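Local structure of transcriptional regulator, TetR family (Vibrio parahaemolyticus, 3HE0) at residues 41-45 with 46-50; 152-155 with 156-160; 175-178 with 179-183. The protein probably binds regulatory DNA as a dimeric transcription factor of the TetR family, through a helix-turn-helix near its N-terminus. One frame throughout, in Å; residues are numbered along the deposited sequence.

Interaction 1 of 3, residues 41-45 with 46-50; sequences AGVAA and GTIYR
Val43 and Thr47 meet with their branch carbons, CB of Val43 lying 3.9 Å from CB of Thr47, while the CG2 branch of Val43 reaches CG1 of Ile48 at 4.1 Å, the two side chains crossing at about a right angle. Backbone bonds wind the chain from this turn into the short helix 45-49. Thr47 N gives a weak bond to Ala44 O, bent to 125° at the hydrogen, and Ile48 N bonds Ala45 O at 3.0 Å. The same oxygen of Ala45 lies 3.4 Å from CD2 of Tyr49, approaching its ring obliquely. With chi1 at -63°, Thr47 carries its hydroxyl beside its own backbone N, and a water 3.0 Å from Thr47 OG1 bridges to Ala44 N, from which it accepts a hydrogen bond. Over one face of the Arg50 guanidinium sits CA of Thr47. Farther out, Gly42, with positive phi, is the C-prime residue of the Schellman motif that ends helix 34-41, turning the chain into this loop. Val43 and Ile48 both pack on Ala38 of that helix, and Ile48 also on Met34. This is the turn and second helix of the predicted helix-turn-helix: apolar contacts set one helix against the other, while a weak and a stronger backbone bond, with a water bridge, probably steady the start of the short helix.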
loop_
_atom_site.group_PDB
_atom_site.type_symbol
_atom_site.label_atom_id
_atom_site.label_comp_id
_atom_site.label_asym_id
_atom_site.label_seq_id
_atom_site.Cartn_x
_atom_site.Cartn_y
_atom_site.Cartn_z
ATOM N N ALA A 41 24.954 -4.857 13.913
ATOM C CA ALA A 41 25.217 -6.189 13.425
ATOM C C ALA A 41 26.290 -6.840 14.269
ATOM O O ALA A 41 26.481 -8.048 14.206
ATOM C CB ALA A 41 25.639 -6.154 11.972
ATOM N N GLY A 42 26.997 -6.041 15.059
ATOM C CA GLY A 42 28.062 -6.558 15.880
ATOM C C GLY A 42 29.257 -6.948 15.038
ATOM O O GLY A 42 29.819 -8.011 15.242
ATOM N N VAL A 43 29.633 -6.110 14.071
ATOM C CA VAL A 43 30.821 -6.385 13.273
ATOM C C VAL A 43 31.596 -5.102 13.120
ATOM O O VAL A 43 31.032 -4.028 13.241
ATOM C CB VAL A 43 30.430 -6.919 11.903
ATOM C CG1 VAL A 43 29.589 -8.187 12.053
ATOM C CG2 VAL A 43 29.674 -5.834 11.116
ATOM N N ALA A 44 32.884 -5.202 12.836
ATOM C CA ALA A 44 33.671 -4.012 12.453
ATOM C C ALA A 44 33.136 -3.417 11.153
ATOM O O ALA A 44 32.604 -4.149 10.297
ATOM C CB ALA A 44 35.132 -4.364 12.303
ATOM N N ALA A 45 33.271 -2.097 10.979
ATOM C CA ALA A 45 32.896 -1.446 9.690
ATOM C C ALA A 45 33.539 -2.136 8.516
ATOM O O ALA A 45 32.922 -2.311 7.469
ATOM C CB ALA A 45 33.320 0.017 9.689
ATOM N N GLY A 46 34.805 -2.506 8.669
ATOM C CA GLY A 46 35.531 -3.137 7.574
ATOM C C GLY A 46 34.883 -4.433 7.122
ATOM O O GLY A 46 34.886 -4.743 5.948
ATOM N N THR A 47 34.303 -5.181 8.061
ATOM C CA THR A 47 33.576 -6.394 7.713
ATOM C C THR A 47 32.433 -6.124 6.721
ATOM O O THR A 47 32.188 -6.929 5.847
ATOM C CB THR A 47 33.063 -7.092 8.974
ATOM O OG1 THR A 47 34.213 -7.481 9.742
ATOM C CG2 THR A 47 32.211 -8.319 8.657
ATOM N N ILE A 48 31.753 -4.998 6.838
ATOM C CA ILE A 48 30.641 -4.734 5.948
ATOM C C ILE A 48 31.106 -4.633 4.500
ATOM O O ILE A 48 30.413 -5.084 3.571
ATOM C CB ILE A 48 29.890 -3.462 6.337
ATOM C CG1 ILE A 48 29.201 -3.690 7.684
ATOM C CG2 ILE A 48 28.846 -3.063 5.227
ATOM C CD1 ILE A 48 28.873 -2.447 8.408
ATOM N N TYR A 49 32.274 -4.039 4.306
ATOM C CA TYR A 49 32.828 -3.871 2.969
ATOM C C TYR A 49 33.421 -5.129 2.355
ATOM O O TYR A 49 33.763 -5.127 1.180
ATOM C CB TYR A 49 33.810 -2.702 2.954
ATOM C CG TYR A 49 33.065 -1.398 3.225
ATOM C CD1 TYR A 49 32.299 -0.813 2.239
ATOM C CD2 TYR A 49 33.110 -0.787 4.459
ATOM C CE1 TYR A 49 31.608 0.359 2.453
ATOM C CE2 TYR A 49 32.428 0.401 4.691
ATOM C CZ TYR A 49 31.678 0.968 3.674
ATOM O OH TYR A 49 30.967 2.135 3.871
ATOM N N ARG A 50 33.512 -6.205 3.121
ATOM C CA ARG A 50 33.886 -7.494 2.573
ATOM C C ARG A 50 32.715 -8.213 1.935
ATOM O O ARG A 50 32.903 -9.267 1.299
ATOM C CB ARG A 50 34.480 -8.364 3.654
ATOM C CG ARG A 50 35.707 -7.708 4.296
ATOM C CD ARG A 50 36.688 -8.720 4.746
ATOM N NE ARG A 50 36.236 -9.289 5.981
ATOM C CZ ARG A 50 36.522 -8.781 7.166
ATOM N NH1 ARG A 50 37.271 -7.680 7.252
ATOM N NH2 ARG A 50 36.044 -9.372 8.255
HETATM O O HOH W 1 33.847 -8.351 12.624
#

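Interaction 2 of 3, residues 152-155 with 156-160; sequences NEVL and SGLSF
Asn152 O receives the N-H of Ser156 at 2.9 Å, the first rung of an i to i+4 ladder, and CB of Ser156 rests against the same oxygen. The Asn152 amide turns elsewhere: OD1 accepts from Lys142, and ND2 is shared by Asp135 and Asn139, so helix 132-143 holds both ends of this buried group. Glu153 O takes Gly157 N at 3.0 Å. The Glu153 carboxylate reaches across the dimer interface, OE1 forming a salt bridge with Lys169 of the second subunit. Val154 O is met by Leu158 N at 2.9 Å. Beside this bond the two side chains lie alongside each other and point the same way: CG1 of Val154, anti to the backbone N (chi1 175°), touches CD1 of Leu158 at 3.8 Å. The pair faces the dimer partner, Val154 packing on Tyr175 and Leu158 on Ala188 of the second subunit. Leu155 O is gripped by the Ser159 hydroxyl, whose OG gives a 2.7 Å bond tilted 34° from the carbonyl plane; Leu158 N adds a weak bond to it. A chi1 of 61° swings Ser159 OG back over the preceding turn, where the backbone is leaving helical geometry. The Leu155 side chain meanwhile packs on Phe138 and Ile193. Ser156 OG hydrogen-bonds Glu161 OE2 just beyond the break. Together these features describe a short helix, 152-158, ending where the Ser159 hydroxyl bonds back to Leu155 O, one residue before helix 160-171, within the all-helical C-terminal region of a TetR-family subunit and against its dimer interface.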
loop_
_atom_site.group_PDB
_atom_site.type_symbol
_atom_site.label_atom_id
_atom_site.label_comp_id
_atom_site.label_asym_id
_atom_site.label_seq_id
_atom_site.Cartn_x
_atom_site.Cartn_y
_atom_site.Cartn_z
ATOM N N ASN A 152 -1.856 -12.267 -14.684
ATOM C CA ASN A 152 -1.648 -12.607 -13.279
ATOM C C ASN A 152 -1.374 -11.379 -12.400
ATOM O O ASN A 152 -1.709 -11.376 -11.227
ATOM C CB ASN A 152 -0.508 -13.635 -13.115
ATOM C CG ASN A 152 -0.853 -15.006 -13.688
ATOM O OD1 ASN A 152 -1.939 -15.223 -14.205
ATOM N ND2 ASN A 152 0.085 -15.941 -13.589
ATOM N N GLU A 153 -0.789 -10.335 -12.971
ATOM C CA GLU A 153 -0.582 -9.075 -12.252
ATOM C C GLU A 153 -1.900 -8.391 -11.886
ATOM O O GLU A 153 -2.009 -7.780 -10.807
ATOM C CB GLU A 153 0.279 -8.101 -13.077
ATOM C CG GLU A 153 1.783 -8.439 -13.063
ATOM C CD GLU A 153 2.405 -8.339 -11.660
ATOM O OE1 GLU A 153 1.972 -7.458 -10.871
ATOM O OE2 GLU A 153 3.330 -9.145 -11.341
ATOM N N VAL A 154 -2.891 -8.509 -12.778
ATOM C CA VAL A 154 -4.215 -7.923 -12.541
ATOM C C VAL A 154 -4.962 -8.801 -11.520
ATOM O O VAL A 154 -5.511 -8.316 -10.541
ATOM C CB VAL A 154 -4.986 -7.779 -13.848
ATOM C CG1 VAL A 154 -6.445 -7.276 -13.616
ATOM C CG2 VAL A 154 -4.230 -6.855 -14.800
ATOM N N LEU A 155 -4.939 -10.114 -11.720
ATOM C CA LEU A 155 -5.568 -11.018 -10.774
ATOM C C LEU A 155 -4.985 -10.793 -9.362
ATOM O O LEU A 155 -5.715 -10.722 -8.373
ATOM C CB LEU A 155 -5.381 -12.468 -11.229
ATOM C CG LEU A 155 -6.075 -12.851 -12.545
ATOM C CD1 LEU A 155 -5.719 -14.304 -12.916
ATOM C CD2 LEU A 155 -7.598 -12.629 -12.464
ATOM N N SER A 156 -3.666 -10.615 -9.275
ATOM C CA SER A 156 -3.039 -10.385 -7.973
ATOM C C SER A 156 -3.509 -9.060 -7.374
ATOM O O SER A 156 -3.886 -9.009 -6.199
ATOM C CB SER A 156 -1.516 -10.428 -8.061
ATOM O OG SER A 156 -0.924 -10.352 -6.743
ATOM N N GLY A 157 -3.527 -8.013 -8.196
ATOM C CA GLY A 157 -3.991 -6.698 -7.754
ATOM C C GLY A 157 -5.426 -6.711 -7.244
ATOM O O GLY A 157 -5.753 -5.964 -6.357
ATOM N N LEU A 158 -6.274 -7.580 -7.798
ATOM C CA LEU A 158 -7.690 -7.622 -7.447
ATOM C C LEU A 158 -8.001 -8.428 -6.191
ATOM O O LEU A 158 -9.087 -8.278 -5.618
ATOM C CB LEU A 158 -8.477 -8.228 -8.598
ATOM C CG LEU A 158 -8.635 -7.369 -9.843
ATOM C CD1 LEU A 158 -8.925 -8.340 -11.003
ATOM C CD2 LEU A 158 -9.674 -6.227 -9.664
ATOM N N SER A 159 -7.045 -9.249 -5.750
ATOM C CA SER A 159 -7.293 -10.231 -4.721
ATOM C C SER A 159 -6.243 -10.101 -3.586
ATOM O O SER A 159 -6.435 -9.317 -2.640
ATOM C CB SER A 159 -7.335 -11.632 -5.346
ATOM O OG SER A 159 -6.116 -11.978 -5.972
ATOM N N PHE A 160 -5.117 -10.788 -3.715
ATOM C CA PHE A 160 -4.064 -10.711 -2.713
ATOM C C PHE A 160 -3.628 -9.296 -2.366
ATOM O O PHE A 160 -3.648 -8.925 -1.193
ATOM C CB PHE A 160 -2.844 -11.524 -3.156
ATOM C CG PHE A 160 -3.118 -12.995 -3.300
ATOM C CD1 PHE A 160 -3.850 -13.690 -2.334
ATOM C CD2 PHE A 160 -2.659 -13.697 -4.394
ATOM C CE1 PHE A 160 -4.087 -15.067 -2.448
ATOM C CE2 PHE A 160 -2.904 -15.094 -4.508
ATOM C CZ PHE A 160 -3.624 -15.760 -3.537
#

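Interaction 3 of 3, residues 175-178 with 179-183; sequences YQLD and DDALE
Asp178 and Leu182 are joined through their backbones as the extended chain of 175-178 turns into helix 179-193: Leu182 N bonds Asp178 O at 2.8 Å, with an N-H to oxygen angle of 152°. Asp178 is the N-cap. Its chi1 of 75° tucks CG between its own N and carbonyl carbon, which bends the carboxylate over the first turn; there OD1 accepts from Ala181 N at 2.7 Å, met nearly along its C-O axis. The negative charge beside the helix N-terminus would probably be favoured by the helix dipole, although Asp179 and Asp180 add acidic groups nearby. CB of Ala181 closes against the capping oxygen Asp178 OD1 at 3.1 Å. CG of Leu177 leans on CB of Ala181 at 3.8 Å. CD2 of Leu177 touches CD1 of Leu182 at 3.7 Å, these two leucines crossing at about a right angle. This apolar patch runs on to helix 84-97, where Leu177 and Leu182 both meet Trp96 and Leu182 also packs on Trp92, while Leu177 reaches Val154 of the second subunit.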
loop_
_atom_site.group_PDB
_atom_site.type_symbol
_atom_site.label_atom_id
_atom_site.label_comp_id
_atom_site.label_asym_id
_atom_site.label_seq_id
_atom_site.Cartn_x
_atom_site.Cartn_y
_atom_site.Cartn_z
ATOM N N TYR A 175 -10.766 -1.047 11.725
ATOM C CA TYR A 175 -11.916 -1.923 11.980
ATOM C C TYR A 175 -11.465 -3.247 12.630
ATOM O O TYR A 175 -10.320 -3.688 12.438
ATOM C CB TYR A 175 -12.647 -2.214 10.675
ATOM C CG TYR A 175 -11.756 -2.922 9.706
ATOM C CD1 TYR A 175 -11.664 -4.311 9.704
ATOM C CD2 TYR A 175 -10.959 -2.201 8.821
ATOM C CE1 TYR A 175 -10.820 -4.963 8.832
ATOM C CE2 TYR A 175 -10.112 -2.840 7.941
ATOM C CZ TYR A 175 -10.047 -4.218 7.944
ATOM O OH TYR A 175 -9.204 -4.845 7.063
ATOM N N GLN A 176 -12.367 -3.861 13.400
ATOM C CA GLN A 176 -12.151 -5.197 13.977
ATOM C C GLN A 176 -12.921 -6.229 13.139
ATOM O O GLN A 176 -14.077 -6.008 12.779
ATOM C CB GLN A 176 -12.607 -5.257 15.451
ATOM C CG GLN A 176 -11.587 -4.756 16.514
ATOM C CD GLN A 176 -10.556 -5.809 16.921
ATOM O OE1 GLN A 176 -9.649 -6.138 16.151
ATOM N NE2 GLN A 176 -10.687 -6.328 18.141
ATOM N N LEU A 177 -12.272 -7.351 12.837
ATOM C CA LEU A 177 -12.835 -8.370 11.967
ATOM C C LEU A 177 -12.888 -9.711 12.708
ATOM O O LEU A 177 -11.831 -10.272 13.028
ATOM C CB LEU A 177 -11.958 -8.488 10.711
ATOM C CG LEU A 177 -12.642 -8.411 9.344
ATOM C CD1 LEU A 177 -13.530 -7.184 9.242
ATOM C CD2 LEU A 177 -11.599 -8.377 8.244
ATOM N N ASP A 178 -14.100 -10.219 12.987
ATOM C CA ASP A 178 -14.260 -11.590 13.512
ATOM C C ASP A 178 -14.088 -12.658 12.409
ATOM O O ASP A 178 -14.037 -12.345 11.229
ATOM C CB ASP A 178 -15.587 -11.770 14.291
ATOM C CG ASP A 178 -16.830 -11.856 13.391
ATOM O OD1 ASP A 178 -16.724 -11.968 12.152
ATOM O OD2 ASP A 178 -17.949 -11.820 13.949
ATOM N N ASP A 179 -13.990 -13.915 12.814
ATOM C CA ASP A 179 -13.667 -15.012 11.906
ATOM C C ASP A 179 -14.693 -15.171 10.790
ATOM O O ASP A 179 -14.325 -15.451 9.662
ATOM C CB ASP A 179 -13.543 -16.333 12.690
ATOM C CG ASP A 179 -12.864 -17.450 11.881
ATOM O OD1 ASP A 179 -12.397 -17.193 10.738
ATOM O OD2 ASP A 179 -12.797 -18.597 12.398
ATOM N N ASP A 180 -15.970 -15.005 11.107
ATOM C CA ASP A 180 -17.008 -14.977 10.082
ATOM C C ASP A 180 -16.716 -13.840 9.088
ATOM O O ASP A 180 -16.795 -14.040 7.888
ATOM C CB ASP A 180 -18.414 -14.808 10.690
ATOM C CG ASP A 180 -19.066 -16.138 11.091
ATOM O OD1 ASP A 180 -18.673 -17.199 10.553
ATOM O OD2 ASP A 180 -19.975 -16.122 11.961
ATOM N N ALA A 181 -16.357 -12.668 9.609
ATOM C CA ALA A 181 -16.070 -11.480 8.797
ATOM C C ALA A 181 -14.829 -11.685 7.928
ATOM O O ALA A 181 -14.797 -11.280 6.774
ATOM C CB ALA A 181 -15.901 -10.239 9.706
ATOM N N LEU A 182 -13.820 -12.346 8.472
ATOM C CA LEU A 182 -12.611 -12.630 7.706
ATOM C C LEU A 182 -12.870 -13.608 6.554
ATOM O O LEU A 182 -12.413 -13.398 5.394
ATOM C CB LEU A 182 -11.537 -13.178 8.647
ATOM C CG LEU A 182 -10.079 -12.987 8.250
ATOM C CD1 LEU A 182 -9.762 -11.534 7.964
ATOM C CD2 LEU A 182 -9.190 -13.504 9.373
ATOM N N GLU A 183 -13.591 -14.683 6.851
ATOM C CA GLU A 183 -13.951 -15.641 5.801
ATOM C C GLU A 183 -14.823 -14.937 4.753
ATOM O O GLU A 183 -14.682 -15.221 3.565
ATOM C CB GLU A 183 -14.645 -16.885 6.369
ATOM C CG GLU A 183 -15.060 -17.954 5.324
ATOM C CD GLU A 183 -13.902 -18.468 4.458
ATOM O OE1 GLU A 183 -12.804 -18.757 5.005
ATOM O OE2 GLU A 183 -14.099 -18.587 3.216
#

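Interaction 2 is buried, interaction 1 partly so, and interaction 3 lies at the surface. Each joins neighbouring residues at a helix end: interaction 1 spans the end of one helix and the start of the next, with a water bridging the turn, and interaction 3 is a helix start capped by a carboxylate, whereas in interaction 2 a serine hydroxyl holds the finish of a helix. Interaction 1 belongs to the predicted DNA-binding motif, its centre about 40 Å from that of interaction 2 and about 46 Å from that of interaction 3. The latter two belong to the C-terminal region. Although they do not touch within one chain, both face the second subunit and so contribute to the dimer interface.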